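PDB 5J92: putative alpha KG dependent 2,4-D dioxygenase from Burkholderia xenovorans, which probably acts as an iron(II)- and 2-oxoglutarate-dependent dioxygenase of the TfdA family, although its natural substrate is not established. Local coordinates for residues Ala22-Leu27 with Leu51-Gln56. Sequence-based numbering, arbitrary orientation.
Sequences ARIHGL and LIFPRQ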
# COMPACT_ATOMS: atom_id res chain seq x y z
N ALA A 22 0.72 -24.91 5.69
CA ALA A 22 1.09 -26.31 5.56
C ALA A 22 -0.09 -27.10 5.00
O ALA A 22 -1.25 -26.80 5.30
CB ALA A 22 1.50 -26.92 6.91
N ARG A 23 0.23 -28.14 4.24
CA ARG A 23 -0.75 -29.12 3.81
C ARG A 23 -0.87 -30.22 4.84
O ARG A 23 0.09 -30.60 5.52
CB ARG A 23 -0.35 -29.72 2.45
CG ARG A 23 -0.60 -28.77 1.28
CD ARG A 23 -0.28 -29.39 -0.08
NE ARG A 23 -0.74 -28.52 -1.17
CZ ARG A 23 -0.09 -27.44 -1.60
NH1 ARG A 23 1.07 -27.10 -1.04
NH2 ARG A 23 -0.60 -26.71 -2.59
N ILE A 24 -2.09 -30.74 4.98
CA ILE A 24 -2.37 -31.86 5.86
C ILE A 24 -2.95 -32.94 4.98
O ILE A 24 -4.06 -32.79 4.44
CB ILE A 24 -3.33 -31.47 6.99
CG1 ILE A 24 -2.61 -30.50 7.93
CG2 ILE A 24 -3.74 -32.71 7.75
CD1 ILE A 24 -3.49 -29.92 8.97
N HIS A 25 -2.19 -34.00 4.78
CA HIS A 25 -2.56 -35.09 3.90
C HIS A 25 -3.26 -36.17 4.69
O HIS A 25 -3.22 -36.20 5.92
CB HIS A 25 -1.32 -35.68 3.22
CG HIS A 25 -0.52 -34.69 2.45
ND1 HIS A 25 -0.92 -34.20 1.22
CD2 HIS A 25 0.67 -34.11 2.72
CE1 HIS A 25 -0.01 -33.34 0.78
NE2 HIS A 25 0.96 -33.27 1.67
N GLY A 26 -3.91 -37.08 3.97
CA GLY A 26 -4.39 -38.31 4.56
C GLY A 26 -5.69 -38.20 5.31
O GLY A 26 -6.04 -39.15 6.03
N LEU A 27 -6.41 -37.10 5.18
CA LEU A 27 -7.71 -36.90 5.82
C LEU A 27 -8.82 -37.00 4.78
O LEU A 27 -8.68 -36.51 3.65
CB LEU A 27 -7.77 -35.54 6.50
CG LEU A 27 -6.83 -35.36 7.70
CD1 LEU A 27 -7.19 -34.08 8.44
CD2 LEU A 27 -6.86 -36.56 8.63
N LEU A 51 -3.90 -23.78 6.83
CA LEU A 51 -3.87 -25.22 6.63
C LEU A 51 -4.63 -25.56 5.35
O LEU A 51 -5.75 -25.08 5.12
CB LEU A 51 -4.48 -25.96 7.83
CG LEU A 51 -3.75 -25.83 9.18
CD1 LEU A 51 -4.52 -26.54 10.28
CD2 LEU A 51 -2.35 -26.42 9.08
N ILE A 52 -4.01 -26.40 4.53
CA ILE A 52 -4.51 -26.78 3.21
C ILE A 52 -4.79 -28.27 3.24
O ILE A 52 -3.88 -29.07 3.47
CB ILE A 52 -3.49 -26.46 2.11
CG1 ILE A 52 -3.12 -24.98 2.13
CG2 ILE A 52 -4.00 -26.92 0.76
CD1 ILE A 52 -1.66 -24.75 1.85
N PHE A 53 -6.04 -28.65 2.98
CA PHE A 53 -6.40 -30.06 2.88
C PHE A 53 -6.67 -30.37 1.41
O PHE A 53 -7.71 -29.98 0.87
CB PHE A 53 -7.63 -30.37 3.74
CG PHE A 53 -7.49 -29.94 5.19
CD1 PHE A 53 -7.81 -28.64 5.58
CD2 PHE A 53 -7.04 -30.83 6.15
CE1 PHE A 53 -7.68 -28.24 6.90
CE2 PHE A 53 -6.91 -30.44 7.48
CZ PHE A 53 -7.24 -29.15 7.85
N PRO A 54 -5.74 -31.03 0.72
CA PRO A 54 -5.92 -31.24 -0.72
C PRO A 54 -7.06 -32.21 -1.03
O PRO A 54 -7.38 -33.10 -0.24
CB PRO A 54 -4.58 -31.83 -1.17
CG PRO A 54 -3.59 -31.46 -0.09
CD PRO A 54 -4.42 -31.47 1.19
N ARG A 55 -7.66 -32.02 -2.21
CA ARG A 55 -8.52 -33.02 -2.84
C ARG A 55 -9.67 -33.47 -1.92
O ARG A 55 -9.87 -34.66 -1.66
CB ARG A 55 -7.68 -34.21 -3.33
CG ARG A 55 -6.65 -33.82 -4.39
CD ARG A 55 -5.59 -34.89 -4.68
NE ARG A 55 -4.50 -34.89 -3.70
CZ ARG A 55 -3.40 -34.13 -3.77
NH1 ARG A 55 -2.47 -34.21 -2.82
NH2 ARG A 55 -3.24 -33.28 -4.78
N GLN A 56 -10.43 -32.49 -1.44
CA GLN A 56 -11.57 -32.74 -0.57
C GLN A 56 -12.84 -32.57 -1.40
O GLN A 56 -13.36 -31.46 -1.55
CB GLN A 56 -11.56 -31.81 0.64
CG GLN A 56 -10.40 -32.02 1.59
CD GLN A 56 -10.36 -33.42 2.15
OE1 GLN A 56 -11.39 -34.00 2.49
NE2 GLN A 56 -9.16 -33.98 2.23
O HOH W 1 -3.14 -35.11 -0.07
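A beta-alpha-beta unit brings strands 21-25 and 50-53 together as parallel neighbours, linked through helix 35-47. Ala22 pairs with Leu51 and Arg23 with Ile52. Ile52 takes part through both sides of its peptide: its N donates to Ala22 O at 2.9 Å, and its O receives Ile24 N, also at 2.9 Å.

The sheet's two faces differ in character. On one, beta-branched Ile24 packs against both Leu51 and Phe53: CD1 meets Leu51 CD2 at 3.7 Å, while CB and CG2 run alongside Phe53. With CG1 anti to the carbonyl carbon (chi1 -68°), CD1 can reach both neighbours. From the turn beyond the strand, Leu27 CD1 packs on Phe53 CE2 at 3.8 Å. On the other face, Arg23 lays its extended methylenes against Ile52, CG to CB 3.8 Å, and Pro54 CG lies at the edge of its guanidinium, near the plane. Pro54, having no N-H to offer, follows the last strand residue, and its CG touches both Arg23 CD and the ring of His25.

Past the strands, Gln56 extends the pairing with its side chain. Its NE2 donates to Leu27 O at 2.9 Å, nearly straight at 165° but from above the carbonyl plane, and OE1 accepts from Leu29 N. A water joins His25 ND1 to Arg55 NH1, while His25 NE2 is hydrogen-bonded to Glu14 OE1.

Helix 35-47 covers Leu27 and Leu51 through Ile41, and Phe66 meets Phe53 edge-to-face. Ile52 and Arg23 instead touch His254 of strand 251-254; within the sheet, the pair lies between strands 12-15 and 261-265.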